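Local coordinates for cell wall surface anchor family protein (Streptococcus agalactiae, PDB 3PHS) that serves as a minor pilin of the bacterial pilus and mediates adhesion to lung epithelial cells through an IgG-like domain, at residues A[17-22]-A[40-45]; A[45-50]-A[82-87]. All blocks are in the same frame, centred on the assembly; numbering follows the deposited sequence.

Contact 1: A[17-22]-A[40-45]; sequences IVHLEA and TPIEGV
Thr40 pairs with Glu21 as an antiparallel hydrogen-bonded couple, and from this pair the short strand 40-41 runs back along strand 13-21. Two backbone bonds close the pair: Thr40 N donates to Glu21 O at 3.0 Å, and Glu21 N to Thr40 O at 2.9 Å. Pro41 stands opposite Leu20 in a non-hydrogen-bonded pair, a position at which the proline's lack of an N-H leaves the bonds to strand 13-21 intact; CD2 of Leu20 comes down on Pro41 CA at 3.6 Å. Ile42 then takes the last backbone bond, its N donating to His19 O at 3.1 Å. Ile42 CG1 meets the edge of the His19 imidazole at CD2 (3.5 Å), while Ile42 CD1 lies against Glu21 CD at 3.6 Å, the isoleucine crossing the extended glutamate at about a right angle. The chain turns through Glu43 and Gly44, and Val45 comes back to the same histidine from another direction. Val45 CG2 sits over the centre of the His19 ring, 3.9 Å from the centroid and 8° off the normal, a CH-pi contact. His19 CG lies anti to its N (chi1 -173°), which brings the ring under the Val45 methyl with its CD2 edge against Ile42; His19 ND1 is hydrogen-bonded to Tyr47 OH. The arrangement is a short antiparallel edge pairing followed by a turn that carries the chain from one sheet of an Ig-like domain to the other.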
ATOM      1  N   ILE A  17      12.077   7.850  16.309  1.00 11.03           N
ATOM      2  CA  ILE A  17      11.877   7.165  15.031  1.00 11.02           C
ATOM      3  C   ILE A  17      12.181   8.195  13.975  1.00 10.91           C
ATOM      4  O   ILE A  17      11.584   9.266  13.985  1.00 11.08           O
ATOM      5  CB  ILE A  17      10.386   6.685  14.852  1.00 11.70           C
ATOM      6  CG1 ILE A  17       9.907   5.745  15.980  1.00 13.06           C
ATOM      7  CG2 ILE A  17      10.155   6.063  13.477  1.00 12.45           C
ATOM      8  CD1 ILE A  17      10.889   4.874  16.573  1.00 18.91           C
ATOM      9  N   VAL A  18      13.108   7.887  13.067  1.00 10.74           N
ATOM     10  CA  VAL A  18      13.509   8.846  12.032  1.00 10.70           C
ATOM     11  C   VAL A  18      13.018   8.341  10.690  1.00 10.94           C
ATOM     12  O   VAL A  18      13.479   7.308  10.193  1.00 11.33           O
ATOM     13  CB  VAL A  18      15.053   9.076  12.005  1.00 11.20           C
ATOM     14  CG1 VAL A  18      15.438  10.283  11.121  1.00 10.91           C
ATOM     15  CG2 VAL A  18      15.591   9.308  13.418  1.00 10.85           C
ATOM     16  N   HIS A  19      12.066   9.073  10.108  1.00 10.56           N
ATOM     17  CA  HIS A  19      11.444   8.668   8.854  1.00 10.88           C
ATOM     18  C   HIS A  19      12.086   9.392   7.660  1.00 10.35           C
ATOM     19  O   HIS A  19      11.820  10.569   7.444  1.00 10.49           O
ATOM     20  CB  HIS A  19       9.931   8.966   8.924  1.00 10.44           C
ATOM     21  CG  HIS A  19       9.156   8.446   7.752  1.00 10.47           C
ATOM     22  ND1 HIS A  19       8.239   7.422   7.855  1.00 10.02           N
ATOM     23  CD2 HIS A  19       9.152   8.823   6.448  1.00 11.85           C
ATOM     24  CE1 HIS A  19       7.728   7.166   6.664  1.00 10.13           C
ATOM     25  NE2 HIS A  19       8.258   8.007   5.791  1.00 11.80           N
ATOM     26  N   LEU A  20      12.937   8.683   6.909  1.00 11.19           N
ATOM     27  CA  LEU A  20      13.680   9.245   5.768  1.00 11.49           C
ATOM     28  C   LEU A  20      13.347   8.491   4.501  1.00 12.32           C
ATOM     29  O   LEU A  20      13.327   7.254   4.491  1.00 12.16           O
ATOM     30  CB  LEU A  20      15.203   9.162   5.996  1.00 11.92           C
ATOM     31  CG  LEU A  20      15.716   9.809   7.294  1.00 12.31           C
ATOM     32  CD1 LEU A  20      17.226   9.608   7.464  1.00 14.00           C
ATOM     33  CD2 LEU A  20      15.351  11.301   7.305  1.00 12.17           C
ATOM     34  N   GLU A  21      13.082   9.231   3.429  1.00 11.87           N
ATOM     35  CA  GLU A  21      12.989   8.614   2.121  1.00 13.13           C
ATOM     36  C   GLU A  21      14.392   8.649   1.520  1.00 14.15           C
ATOM     37  O   GLU A  21      14.909   9.720   1.199  1.00 15.20           O
ATOM     38  CB  GLU A  21      11.951   9.328   1.231  1.00 13.89           C
ATOM     39  CG  GLU A  21      10.512   9.024   1.684  1.00 14.01           C
ATOM     40  CD  GLU A  21       9.433   9.712   0.854  1.00 15.14           C
ATOM     41  OE1 GLU A  21       9.749  10.570  -0.006  1.00 16.63           O
ATOM     42  OE2 GLU A  21       8.254   9.402   1.111  1.00 16.40           O
ATOM     43  N   ALA A  22      14.989   7.474   1.399  1.00 14.73           N
ATOM     44  CA  ALA A  22      16.366   7.331   0.945  1.00 16.78           C
ATOM     45  C   ALA A  22      16.394   6.488  -0.321  1.00 18.19           C
ATOM     46  O   ALA A  22      15.467   5.719  -0.579  1.00 19.11           O
ATOM     47  CB  ALA A  22      17.218   6.672   2.051  1.00 16.23           C
ATOM     48  N   THR A  40      15.705  11.983   2.932  1.00 14.32           N
ATOM     49  CA  THR A  40      14.881  13.181   3.079  1.00 14.38           C
ATOM     50  C   THR A  40      13.871  12.976   4.195  1.00 13.22           C
ATOM     51  O   THR A  40      13.113  12.008   4.152  1.00 12.87           O
ATOM     52  CB  THR A  40      14.103  13.488   1.764  1.00 14.30           C
ATOM     53  OG1 THR A  40      15.018  13.476   0.666  1.00 15.56           O
ATOM     54  CG2 THR A  40      13.406  14.850   1.848  1.00 14.90           C
ATOM     55  N   PRO A  41      13.856  13.875   5.187  1.00 13.16           N
ATOM     56  CA  PRO A  41      12.910  13.717   6.279  1.00 13.07           C
ATOM     57  C   PRO A  41      11.515  13.994   5.799  1.00 13.26           C
ATOM     58  O   PRO A  41      11.319  14.876   4.926  1.00 12.99           O
ATOM     59  CB  PRO A  41      13.323  14.806   7.278  1.00 13.11           C
ATOM     60  CG  PRO A  41      13.961  15.846   6.438  1.00 14.21           C
ATOM     61  CD  PRO A  41      14.717  15.055   5.384  1.00 13.13           C
ATOM     62  N   ILE A  42      10.567  13.234   6.351  1.00 12.47           N
ATOM     63  CA  ILE A  42       9.157  13.424   6.052  1.00 13.19           C
ATOM     64  C   ILE A  42       8.444  13.825   7.328  1.00 13.27           C
ATOM     65  O   ILE A  42       8.506  13.117   8.335  1.00 13.58           O
ATOM     66  CB  ILE A  42       8.476  12.151   5.481  1.00 13.05           C
ATOM     67  CG1 ILE A  42       9.278  11.565   4.305  1.00 14.02           C
ATOM     68  CG2 ILE A  42       6.996  12.461   5.098  1.00 11.72           C
ATOM     69  CD1 ILE A  42       9.453  12.523   3.110  1.00 16.82           C
ATOM     70  N   GLU A  43       7.719  14.939   7.263  1.00 13.51           N
ATOM     71  CA  GLU A  43       6.918  15.385   8.403  1.00 14.34           C
ATOM     72  C   GLU A  43       5.486  14.822   8.310  1.00 14.37           C
ATOM     73  O   GLU A  43       4.965  14.577   7.199  1.00 14.39           O
ATOM     74  CB  GLU A  43       6.923  16.930   8.464  1.00 15.06           C
ATOM     75  CG  GLU A  43       6.212  17.550   9.691  1.00 18.85           C
ATOM     76  CD  GLU A  43       4.692  17.653   9.532  1.00 25.67           C
ATOM     77  OE1 GLU A  43       3.973  17.668  10.560  1.00 28.30           O
ATOM     78  OE2 GLU A  43       4.201  17.693   8.382  1.00 28.36           O
ATOM     79  N   GLY A  44       4.842  14.648   9.461  1.00 13.77           N
ATOM     80  CA  GLY A  44       3.407  14.309   9.507  1.00 13.89           C
ATOM     81  C   GLY A  44       3.060  12.828   9.473  1.00 13.76           C
ATOM     82  O   GLY A  44       1.875  12.467   9.382  1.00 14.40           O
ATOM     83  N   VAL A  45       4.069  11.961   9.548  1.00 12.30           N
ATOM     84  CA  VAL A  45       3.833  10.515   9.554  1.00 12.01           C
ATOM     85  C   VAL A  45       3.523  10.073  10.978  1.00 12.15           C
ATOM     86  O   VAL A  45       4.277  10.386  11.924  1.00 11.09           O
ATOM     87  CB  VAL A  45       5.030   9.677   8.960  1.00 11.57           C
ATOM     88  CG1 VAL A  45       4.730   8.155   8.984  1.00 11.10           C
ATOM     89  CG2 VAL A  45       5.356  10.111   7.521  1.00 13.05           C
TER

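Contact 2: A[45-50]-A[82-87]; sequences VLYQLY and ATTNQQ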
ATOM      1  N   VAL A  45       4.069  11.961   9.548  1.00 12.30           N
ATOM      2  CA  VAL A  45       3.833  10.515   9.554  1.00 12.01           C
ATOM      3  C   VAL A  45       3.523  10.073  10.978  1.00 12.15           C
ATOM      4  O   VAL A  45       4.277  10.386  11.924  1.00 11.09           O
ATOM      5  CB  VAL A  45       5.030   9.677   8.960  1.00 11.57           C
ATOM      6  CG1 VAL A  45       4.730   8.155   8.984  1.00 11.10           C
ATOM      7  CG2 VAL A  45       5.356  10.111   7.521  1.00 13.05           C
ATOM      8  N   LEU A  46       2.393   9.381  11.125  1.00 11.02           N
ATOM      9  CA  LEU A  46       1.952   8.895  12.426  1.00 12.35           C
ATOM     10  C   LEU A  46       2.557   7.542  12.742  1.00 11.93           C
ATOM     11  O   LEU A  46       2.316   6.567  12.024  1.00 11.58           O
ATOM     12  CB  LEU A  46       0.414   8.822  12.464  1.00 12.68           C
ATOM     13  CG  LEU A  46      -0.257   8.291  13.728  1.00 16.07           C
ATOM     14  CD1 LEU A  46       0.300   8.962  14.984  1.00 20.23           C
ATOM     15  CD2 LEU A  46      -1.751   8.552  13.593  1.00 18.61           C
ATOM     16  N   TYR A  47       3.361   7.505  13.808  1.00 11.45           N
ATOM     17  CA  TYR A  47       3.905   6.250  14.352  1.00 11.61           C
ATOM     18  C   TYR A  47       3.180   5.856  15.637  1.00 12.04           C
ATOM     19  O   TYR A  47       2.857   6.710  16.481  1.00 11.25           O
ATOM     20  CB  TYR A  47       5.430   6.368  14.600  1.00 11.54           C
ATOM     21  CG  TYR A  47       6.212   6.150  13.329  1.00 11.07           C
ATOM     22  CD1 TYR A  47       6.535   7.219  12.490  1.00 11.74           C
ATOM     23  CD2 TYR A  47       6.576   4.866  12.929  1.00 11.11           C
ATOM     24  CE1 TYR A  47       7.235   7.007  11.302  1.00 12.02           C
ATOM     25  CE2 TYR A  47       7.260   4.648  11.724  1.00 11.21           C
ATOM     26  CZ  TYR A  47       7.590   5.724  10.927  1.00 11.11           C
ATOM     27  OH  TYR A  47       8.275   5.501   9.745  1.00 11.04           O
ATOM     28  N   GLN A  48       2.888   4.568  15.759  1.00 12.02           N
ATOM     29  CA  GLN A  48       2.365   4.037  17.000  1.00 12.70           C
ATOM     30  C   GLN A  48       3.292   2.963  17.523  1.00 12.99           C
ATOM     31  O   GLN A  48       3.805   2.155  16.753  1.00 12.85           O
ATOM     32  CB  GLN A  48       0.957   3.491  16.798  1.00 11.98           C
ATOM     33  CG  GLN A  48       0.031   4.598  16.428  1.00 13.62           C
ATOM     34  CD  GLN A  48      -1.388   4.169  16.215  1.00 18.39           C
ATOM     35  OE1 GLN A  48      -2.287   5.022  16.188  1.00 21.54           O
ATOM     36  NE2 GLN A  48      -1.618   2.871  16.057  1.00 14.02           N
ATOM     37  N   LEU A  49       3.458   2.950  18.845  1.00 12.79           N
ATOM     38  CA  LEU A  49       4.287   1.966  19.522  1.00 13.22           C
ATOM     39  C   LEU A  49       3.436   1.208  20.532  1.00 13.27           C
ATOM     40  O   LEU A  49       2.817   1.824  21.398  1.00 13.77           O
ATOM     41  CB  LEU A  49       5.501   2.653  20.182  1.00 13.89           C
ATOM     42  CG  LEU A  49       6.790   2.905  19.374  1.00 15.89           C
ATOM     43  CD1 LEU A  49       7.552   1.627  19.158  1.00 19.80           C
ATOM     44  CD2 LEU A  49       6.588   3.605  18.029  1.00 19.01           C
ATOM     45  N   TYR A  50       3.407  -0.121  20.401  1.00 12.88           N
ATOM     46  CA  TYR A  50       2.591  -1.005  21.238  1.00 13.29           C
ATOM     47  C   TYR A  50       3.506  -1.735  22.212  1.00 13.30           C
ATOM     48  O   TYR A  50       4.396  -2.479  21.802  1.00 13.35           O
ATOM     49  CB  TYR A  50       1.793  -1.974  20.369  1.00 13.16           C
ATOM     50  CG  TYR A  50       0.718  -1.240  19.603  1.00 15.06           C
ATOM     51  CD1 TYR A  50       1.018  -0.555  18.421  1.00 14.33           C
ATOM     52  CD2 TYR A  50      -0.574  -1.155  20.110  1.00 15.39           C
ATOM     53  CE1 TYR A  50       0.028   0.151  17.732  1.00 16.06           C
ATOM     54  CE2 TYR A  50      -1.568  -0.445  19.437  1.00 14.80           C
ATOM     55  CZ  TYR A  50      -1.262   0.185  18.247  1.00 15.67           C
ATOM     56  OH  TYR A  50      -2.249   0.890  17.620  1.00 16.42           O
ATOM     57  N   ALA A  82       3.289   9.166  18.125  1.00 13.12           N
ATOM     58  CA  ALA A  82       3.991  10.408  17.825  1.00 12.75           C
ATOM     59  C   ALA A  82       3.976  10.635  16.344  1.00 12.73           C
ATOM     60  O   ALA A  82       4.022   9.680  15.557  1.00 12.33           O
ATOM     61  CB  ALA A  82       5.461  10.400  18.350  1.00 13.04           C
ATOM     62  N   THR A  83       3.912  11.901  15.981  1.00 12.61           N
ATOM     63  CA  THR A  83       3.948  12.309  14.579  1.00 13.32           C
ATOM     64  C   THR A  83       5.323  12.861  14.230  1.00 12.61           C
ATOM     65  O   THR A  83       5.853  13.716  14.946  1.00 12.53           O
ATOM     66  CB  THR A  83       2.884  13.389  14.341  1.00 14.01           C
ATOM     67  OG1 THR A  83       1.595  12.851  14.662  1.00 15.85           O
ATOM     68  CG2 THR A  83       2.907  13.864  12.908  1.00 15.18           C
ATOM     69  N   THR A  84       5.897  12.411  13.120  1.00 12.79           N
ATOM     70  CA  THR A  84       7.201  12.953  12.695  1.00 12.77           C
ATOM     71  C   THR A  84       7.185  14.470  12.516  1.00 13.43           C
ATOM     72  O   THR A  84       6.232  15.047  11.989  1.00 13.62           O
ATOM     73  CB  THR A  84       7.731  12.289  11.412  1.00 12.96           C
ATOM     74  OG1 THR A  84       6.791  12.524  10.350  1.00 10.94           O
ATOM     75  CG2 THR A  84       7.931  10.774  11.637  1.00 11.01           C
ATOM     76  N   ASN A  85       8.253  15.105  12.988  1.00 14.36           N
ATOM     77  CA  ASN A  85       8.390  16.547  12.955  1.00 14.78           C
ATOM     78  C   ASN A  85       9.182  17.032  11.732  1.00 15.30           C
ATOM     79  O   ASN A  85       9.381  16.273  10.767  1.00 15.00           O
ATOM     80  CB  ASN A  85       8.973  17.063  14.297  1.00 14.78           C
ATOM     81  CG  ASN A  85      10.397  16.559  14.575  1.00 15.11           C
ATOM     82  OD1 ASN A  85      10.835  16.529  15.734  1.00 18.58           O
ATOM     83  ND2 ASN A  85      11.114  16.167  13.539  1.00 12.26           N
ATOM     84  N   GLN A  86       9.630  18.290  11.766  1.00 16.31           N
ATOM     85  CA  GLN A  86      10.364  18.888  10.640  1.00 17.43           C
ATOM     86  C   GLN A  86      11.711  18.207  10.300  1.00 17.34           C
ATOM     87  O   GLN A  86      12.240  18.356   9.190  1.00 17.55           O
ATOM     88  CB  GLN A  86      10.538  20.400  10.861  1.00 18.52           C
ATOM     89  CG  GLN A  86       9.200  21.143  10.948  1.00 22.79           C
ATOM     90  CD  GLN A  86       9.309  22.625  10.586  1.00 28.98           C
ATOM     91  OE1 GLN A  86       8.550  23.115   9.756  1.00 33.14           O
ATOM     92  NE2 GLN A  86      10.246  23.337  11.215  1.00 31.12           N
ATOM     93  N   GLN A  87      12.262  17.455  11.251  1.00 16.20           N
ATOM     94  CA  GLN A  87      13.454  16.643  10.998  1.00 15.43           C
ATOM     95  C   GLN A  87      13.117  15.161  10.732  1.00 13.81           C
ATOM     96  O   GLN A  87      13.998  14.301  10.733  1.00 12.92           O
ATOM     97  CB  GLN A  87      14.427  16.747  12.176  1.00 15.99           C
ATOM     98  CG  GLN A  87      15.153  18.097  12.290  1.00 19.39           C
ATOM     99  CD  GLN A  87      14.231  19.245  12.586  1.00 22.71           C
ATOM    100  OE1 GLN A  87      13.510  19.251  13.592  1.00 25.13           O
ATOM    101  NE2 GLN A  87      14.246  20.246  11.710  1.00 24.18           N
TER
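Backbone hydrogen bonds carry most of the join between Tyr47 and Ala82, the antiparallel hydrogen-bonded pair at the end of strand 76-83. Tyr47 N donates to Ala82 O at 2.9 Å, and Ala82 N returns a bond to Tyr47 O at 3.0 Å. Beside the non-hydrogen-bonded pair of Leu46 and Thr83, Thr83 CA makes a CA-H...O contact with Val45 O. Val45 O also accepts the N-H of Thr84, N to O 2.9 Å, with an N-H...O angle of 165°.

One side chain extends the polar pattern past the strand. Thr84 OG1 lies between its own backbone N and carbonyl carbon (chi1 61°), where it accepts from Val45 N at 2.9 Å and donates a hydrogen bond to Ile42 O.

Side-chain packing is modest. Thr84 CG2 touches the Tyr47 ring at its edge, 3.8 Å from CE1, while on the other face of the sheet the CD1 methyl of Leu46 loosely approaches the hydroxyl OG1 of Thr83 at 4.1 Å.

The chemistry implies a junction fixed chiefly by directional bonds: Val45 is gripped at both N and O by a single threonine, whose buried hydroxyl has two polar partners and appears to stand in for a backbone acceptor just where regular strand pairing ends.

Overall arrangement
Contacts 1 and 2 follow one another along the chain, sharing Val45, and their centres are about 9 Å apart. Contact 1 belongs to the sheet built on strand 13-21 and contact 2 to the one containing strands 46-52 and 76-83, so the turn between strands 40-41 and 46-52 passes from sheet to sheet. Two probable hydrogen bonds tie the contacts together: His19 ND1 to Tyr47 OH, at 2.7 Å, and Ile42 O to Thr84 OG1, also at 2.7 Å. The example illustrates how a turn between two sheets can be held by side-chain bonds from both, in an arrangement consistent with an Ig-like fold for this N-terminal half.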